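Side-chain contacts in hydrolase (Thermus thermophilus, PDB 1UFO), which probably catalyses hydrolysis of a substrate that is not established, as a member of the alpha/beta hydrolase fold enzymes: residues 22-27 against 233-238; 63-68 against 89-94. All coordinates share one frame; numbering follows the deposited sequence.

Interaction 1 (22-27 against 233-238); sequences APKALL and HWLEAR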
loop_
_atom_site.group_PDB
_atom_site.type_symbol
_atom_site.label_atom_id
_atom_site.label_comp_id
_atom_site.label_asym_id
_atom_site.label_seq_id
_atom_site.Cartn_x
_atom_site.Cartn_y
_atom_site.Cartn_z
ATOM N N ALA A 22 -14.037 22.039 5.132
ATOM C CA ALA A 22 -14.287 21.861 3.702
ATOM C C ALA A 22 -14.354 20.358 3.392
ATOM O O ALA A 22 -13.388 19.798 2.878
ATOM C CB ALA A 22 -13.189 22.488 2.813
ATOM N N PRO A 23 -15.490 19.729 3.684
ATOM C CA PRO A 23 -15.588 18.260 3.392
ATOM C C PRO A 23 -15.705 17.914 1.948
ATOM O O PRO A 23 -16.512 18.481 1.197
ATOM C CB PRO A 23 -16.841 17.796 4.141
ATOM C CG PRO A 23 -17.167 18.935 5.148
ATOM C CD PRO A 23 -16.665 20.220 4.415
ATOM N N LYS A 24 -14.866 16.985 1.501
ATOM C CA LYS A 24 -14.912 16.568 0.089
ATOM C C LYS A 24 -15.449 15.107 -0.041
ATOM O O LYS A 24 -15.795 14.701 -1.134
ATOM C CB LYS A 24 -13.520 16.633 -0.587
ATOM C CG LYS A 24 -12.499 15.658 0.005
ATOM C CD LYS A 24 -11.108 15.860 -0.590
ATOM C CE LYS A 24 -10.094 14.822 0.005
ATOM N NZ LYS A 24 -8.769 15.055 -0.708
ATOM N N ALA A 25 -15.513 14.398 1.071
ATOM C CA ALA A 25 -16.018 12.989 1.058
ATOM C C ALA A 25 -16.396 12.565 2.452
ATOM O O ALA A 25 -15.980 13.212 3.440
ATOM C CB ALA A 25 -14.873 12.045 0.576
ATOM N N LEU A 26 -17.159 11.459 2.587
ATOM C CA LEU A 26 -17.516 10.934 3.923
ATOM C C LEU A 26 -16.734 9.649 4.136
ATOM O O LEU A 26 -16.548 8.904 3.201
ATOM C CB LEU A 26 -19.035 10.525 3.945
ATOM C CG LEU A 26 -20.018 11.687 3.913
ATOM C CD1 LEU A 26 -21.376 11.210 3.282
ATOM C CD2 LEU A 26 -20.156 12.180 5.366
ATOM N N LEU A 27 -16.319 9.395 5.366
ATOM C CA LEU A 27 -15.712 8.088 5.682
ATOM C C LEU A 27 -16.446 7.609 6.924
ATOM O O LEU A 27 -16.338 8.204 7.995
ATOM C CB LEU A 27 -14.207 8.198 5.982
ATOM C CG LEU A 27 -13.511 6.895 6.343
ATOM C CD1 LEU A 27 -13.700 5.867 5.179
ATOM C CD2 LEU A 27 -12.052 7.076 6.645
ATOM N N HIS A 233 -7.151 8.351 -4.215
ATOM C CA HIS A 233 -7.059 7.909 -5.612
ATOM C C HIS A 233 -8.468 7.613 -6.155
ATOM O O HIS A 233 -8.832 8.054 -7.248
ATOM C CB HIS A 233 -6.218 6.616 -5.657
ATOM C CG HIS A 233 -6.104 6.074 -7.042
ATOM N ND1 HIS A 233 -5.310 6.665 -7.995
ATOM C CD2 HIS A 233 -6.776 5.066 -7.664
ATOM C CE1 HIS A 233 -5.514 6.052 -9.154
ATOM N NE2 HIS A 233 -6.401 5.083 -8.981
ATOM N N TRP A 234 -9.281 6.870 -5.388
ATOM C CA TRP A 234 -10.606 6.516 -5.889
ATOM C C TRP A 234 -11.587 7.716 -5.858
ATOM O O TRP A 234 -12.467 7.780 -6.678
ATOM C CB TRP A 234 -11.194 5.280 -5.145
ATOM C CG TRP A 234 -10.413 4.059 -5.558
ATOM C CD1 TRP A 234 -9.483 3.300 -4.788
ATOM C CD2 TRP A 234 -10.351 3.528 -6.877
ATOM N NE1 TRP A 234 -8.886 2.401 -5.622
ATOM C CE2 TRP A 234 -9.385 2.495 -6.888
ATOM C CE3 TRP A 234 -11.027 3.828 -8.065
ATOM C CZ2 TRP A 234 -9.072 1.768 -8.067
ATOM C CZ3 TRP A 234 -10.743 3.109 -9.213
ATOM C CH2 TRP A 234 -9.769 2.089 -9.211
ATOM N N LEU A 235 -11.387 8.664 -4.936
ATOM C CA LEU A 235 -12.253 9.843 -4.915
ATOM C C LEU A 235 -12.020 10.703 -6.173
ATOM O O LEU A 235 -12.948 11.332 -6.708
ATOM C CB LEU A 235 -11.905 10.702 -3.701
ATOM C CG LEU A 235 -12.686 12.022 -3.483
ATOM C CD1 LEU A 235 -14.142 11.721 -3.421
ATOM C CD2 LEU A 235 -12.187 12.644 -2.175
ATOM N N GLU A 236 -10.768 10.781 -6.591
ATOM C CA GLU A 236 -10.382 11.619 -7.703
ATOM C C GLU A 236 -10.593 10.952 -9.032
ATOM O O GLU A 236 -10.498 11.635 -10.091
ATOM C CB GLU A 236 -8.933 12.016 -7.507
ATOM C CG GLU A 236 -8.716 13.063 -6.433
ATOM C CD GLU A 236 -7.260 13.239 -6.004
ATOM O OE1 GLU A 236 -6.361 12.910 -6.799
ATOM O OE2 GLU A 236 -7.035 13.682 -4.888
ATOM N N ALA A 237 -10.882 9.659 -9.024
ATOM C CA ALA A 237 -11.006 8.920 -10.281
ATOM C C ALA A 237 -12.192 9.342 -11.108
ATOM O O ALA A 237 -13.267 9.666 -10.580
ATOM C CB ALA A 237 -11.038 7.405 -10.030
ATOM N N ARG A 238 -11.978 9.359 -12.423
ATOM C CA ARG A 238 -13.013 9.786 -13.352
ATOM C C ARG A 238 -13.083 8.853 -14.536
ATOM O O ARG A 238 -14.216 8.631 -14.992
ATOM C CB ARG A 238 -12.760 11.214 -13.842
ATOM C CG ARG A 238 -13.016 12.273 -12.776
ATOM C CD ARG A 238 -14.476 12.214 -12.300
ATOM N NE ARG A 238 -14.628 12.457 -10.870
ATOM C CZ ARG A 238 -14.320 13.593 -10.253
ATOM N NH1 ARG A 238 -13.828 14.619 -10.942
ATOM N NH2 ARG A 238 -14.519 13.713 -8.947
ATOM O OXT ARG A 238 -12.020 8.372 -14.987
HETATM O O HOH W 1 -9.027 14.513 -3.344
#
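Two torsions set up the meeting of Lys-24 and Leu-235: the lysine CG is tucked between its own backbone N and carbonyl carbon (chi1 65°), with the chain running straight beyond it, while the leucine CG is anti to the backbone N (chi1 179°) and carries both methyls toward strand 25-30. This is the helix-on-sheet packing of an alpha/beta hydrolase fold, with the end of the last helix, 221-236, lying against the start of a central strand. CD2 of Leu-235 lies across the lysine chain at a slant, 3.7 Å from each of CG, CD and CE of Lys-24. The same methyl reaches CB of Ala-25 at 3.9 Å, and CD1 of Leu-235 lies 4.1 Å from that CB. Phe-108 of the adjoining strand adds to this apolar patch. Trimmed to an alanine, Leu-235 would lose both methyls, which would probably open a gap beside Ala-25 and leave the methylenes of Lys-24 without their apolar cover. The ammonium beyond them is paired with Glu-232 in a salt bridge, and OE1 of Glu-236 makes one to Arg-225 of the second subunit. A water links Lys-24 to Glu-236, accepting from NZ and donating to OE2, 2.7 Å from each.

Interaction 2 (63-68 against 89-94); sequences GEREGP and KEEARR
Arg-65 and Glu-91 reach toward each other from opposite directions, and the guanidinium edge meets the carboxylate, bridging backbones whose CA atoms are 13.4 Å apart. The arginine is best followed outward. Its CB points from the loop toward helix 77-103, and CG and CD carry the chain on, with Pro-60 packed against the side chain. The one bend is the turn about the CG-CD bond (chi3 65°), and it brings the NH1-NH2 edge of the guanidinium to the carboxylate, leaving CZ 3.6 Å from OE2 of Glu-91. At the tip the two terminal nitrogens divide the work. NH1 donates to OE1 of Glu-91 at 2.9 Å, in an almost straight bond (170°), and also to the backbone O of Asp-58; NH2 donates to OE2 of Glu-91, again at 2.9 Å. The result is an end-on, two-pronged salt bridge. Both acceptors lie at the guanidinium edge and are met on their syn sides, yet the two flat groups are twisted by 35° rather than coplanar.

Glu-91 is buried, its side chain against Phe-57 and Pro-60, so the arginine probably serves to offset a carboxylate charge that would otherwise be costly there. The Asp-58 bond in turn probably helps to fix the rotation of the guanidinium. On the same helix, Arg-94 grips Glu-90 differently, side-on: NE of Arg-94 bonds to OE1 of Glu-90 at 2.7 Å, from above the carboxylate plane, and NH1 of Arg-94 donates to OE2 of Glu-90.

The pairing thus fastens the loop after strand 52-56 to the middle of helix 77-103. Elsewhere on that helix, Ala-92 packs on Leu-28 and Leu-30 of strand 25-30, and Lys-89 and Arg-93 lie against helix 114-124.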
loop_
_atom_site.group_PDB
_atom_site.type_symbol
_atom_site.label_atom_id
_atom_site.label_comp_id
_atom_site.label_asym_id
_atom_site.label_seq_id
_atom_site.Cartn_x
_atom_site.Cartn_y
_atom_site.Cartn_z
ATOM N N GLY A 63 -18.705 0.658 23.869
ATOM C CA GLY A 63 -18.645 2.078 24.099
ATOM C C GLY A 63 -19.691 2.573 25.089
ATOM O O GLY A 63 -19.757 2.122 26.277
ATOM N N GLU A 64 -20.538 3.458 24.610
ATOM C CA GLU A 64 -21.587 4.026 25.474
ATOM C C GLU A 64 -22.803 3.181 25.557
ATOM O O GLU A 64 -23.699 3.456 26.389
ATOM C CB GLU A 64 -21.980 5.446 25.050
ATOM C CG GLU A 64 -20.781 6.375 25.073
ATOM C CD GLU A 64 -21.089 7.857 24.829
ATOM O OE1 GLU A 64 -21.003 8.325 23.669
ATOM O OE2 GLU A 64 -21.377 8.559 25.868
ATOM N N ARG A 65 -22.866 2.106 24.774
ATOM C CA ARG A 65 -24.050 1.238 24.760
ATOM C C ARG A 65 -24.055 0.188 25.850
ATOM O O ARG A 65 -23.039 -0.150 26.338
ATOM C CB ARG A 65 -24.130 0.579 23.366
ATOM C CG ARG A 65 -24.243 1.651 22.295
ATOM C CD ARG A 65 -24.305 1.101 20.865
ATOM N NE ARG A 65 -25.524 0.305 20.634
ATOM C CZ ARG A 65 -25.878 -0.133 19.421
ATOM N NH1 ARG A 65 -25.103 0.137 18.368
ATOM N NH2 ARG A 65 -26.996 -0.823 19.217
ATOM N N GLU A 66 -25.226 -0.352 26.235
ATOM C CA GLU A 66 -25.232 -1.320 27.325
ATOM C C GLU A 66 -24.442 -2.557 26.996
ATOM O O GLU A 66 -24.719 -3.160 25.980
ATOM C CB GLU A 66 -26.659 -1.720 27.715
ATOM C CG GLU A 66 -26.789 -1.910 29.276
ATOM C CD GLU A 66 -26.757 -0.528 30.065
ATOM O OE1 GLU A 66 -26.899 -0.502 31.328
ATOM O OE2 GLU A 66 -26.586 0.546 29.410
ATOM N N GLY A 67 -23.484 -2.910 27.851
ATOM C CA GLY A 67 -22.625 -4.089 27.643
ATOM C C GLY A 67 -22.679 -5.089 28.792
ATOM O O GLY A 67 -23.689 -5.199 29.432
ATOM N N PRO A 68 -21.598 -5.808 29.112
ATOM C CA PRO A 68 -20.296 -5.748 28.472
ATOM C C PRO A 68 -20.332 -6.406 27.110
ATOM O O PRO A 68 -21.357 -6.969 26.672
ATOM C CB PRO A 68 -19.403 -6.504 29.468
ATOM C CG PRO A 68 -20.277 -7.557 29.935
ATOM C CD PRO A 68 -21.637 -6.895 30.116
ATOM N N LYS A 89 -23.639 -4.212 11.279
ATOM C CA LYS A 89 -23.851 -4.107 9.854
ATOM C C LYS A 89 -25.151 -3.393 9.528
ATOM O O LYS A 89 -25.176 -2.479 8.691
ATOM C CB LYS A 89 -23.915 -5.543 9.231
ATOM C CG LYS A 89 -24.226 -5.528 7.736
ATOM C CD LYS A 89 -24.985 -6.773 7.268
ATOM C CE LYS A 89 -26.373 -6.759 7.857
ATOM N NZ LYS A 89 -27.233 -7.805 7.237
ATOM N N GLU A 90 -26.251 -3.833 10.156
ATOM C CA GLU A 90 -27.567 -3.273 9.783
ATOM C C GLU A 90 -27.612 -1.796 10.131
ATOM O O GLU A 90 -28.166 -1.007 9.355
ATOM C CB GLU A 90 -28.646 -4.098 10.485
ATOM C CG GLU A 90 -30.055 -3.742 10.166
ATOM C CD GLU A 90 -30.508 -2.501 10.960
ATOM O OE1 GLU A 90 -31.439 -1.872 10.436
ATOM O OE2 GLU A 90 -30.003 -2.198 12.071
ATOM N N GLU A 91 -27.032 -1.442 11.266
ATOM C CA GLU A 91 -26.995 -0.019 11.713
ATOM C C GLU A 91 -26.115 0.797 10.773
ATOM O O GLU A 91 -26.446 1.924 10.389
ATOM C CB GLU A 91 -26.416 0.103 13.138
ATOM C CG GLU A 91 -27.411 -0.482 14.160
ATOM C CD GLU A 91 -26.802 -0.795 15.472
ATOM O OE1 GLU A 91 -25.568 -0.726 15.607
ATOM O OE2 GLU A 91 -27.600 -1.122 16.401
ATOM N N ALA A 92 -24.949 0.235 10.408
ATOM C CA ALA A 92 -24.036 0.985 9.577
ATOM C C ALA A 92 -24.634 1.300 8.232
ATOM O O ALA A 92 -24.407 2.369 7.682
ATOM C CB ALA A 92 -22.729 0.137 9.378
ATOM N N ARG A 93 -25.402 0.364 7.658
ATOM C CA ARG A 93 -25.957 0.653 6.352
ATOM C C ARG A 93 -26.950 1.834 6.479
ATOM O O ARG A 93 -26.950 2.740 5.609
ATOM C CB ARG A 93 -26.657 -0.563 5.770
ATOM C CG ARG A 93 -26.977 -0.311 4.342
ATOM C CD ARG A 93 -27.428 -1.542 3.620
ATOM N NE ARG A 93 -27.665 -1.184 2.204
ATOM C CZ ARG A 93 -27.698 -2.072 1.226
ATOM N NH1 ARG A 93 -27.953 -1.676 -0.023
ATOM N NH2 ARG A 93 -27.447 -3.356 1.497
ATOM N N ARG A 94 -27.746 1.832 7.548
ATOM C CA ARG A 94 -28.716 2.952 7.725
ATOM C C ARG A 94 -27.987 4.273 7.972
ATOM O O ARG A 94 -28.362 5.325 7.369
ATOM C CB ARG A 94 -29.723 2.650 8.843
ATOM C CG ARG A 94 -30.762 1.598 8.379
ATOM C CD ARG A 94 -31.857 1.426 9.402
ATOM N NE ARG A 94 -31.344 0.793 10.617
ATOM C CZ ARG A 94 -31.135 1.362 11.804
ATOM N NH1 ARG A 94 -30.637 0.631 12.817
ATOM N NH2 ARG A 94 -31.412 2.647 12.003
#

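The chain meets these segments in the order 22-27, 63-68, 89-94 and 233-238, so the salt bridge of interaction 2 closes a short loop within the long excursion that interaction 1 completes. Their centres lie 26 Å apart and their nearest atoms about 10 Å, without touching. Strand 25-30 relates them: Ala-25 turns to helix 221-236, whereas Leu-26, Leu-28 and Leu-30 contact helix 77-103, which packs on the other face of the sheet. Interaction 1 therefore joins the C-terminal helix to one face, largely through apolar contact, and interaction 2 ties a loop by charge to a helix packed on the other, together illustrating the layered alpha/beta/alpha build of the hydrolase fold.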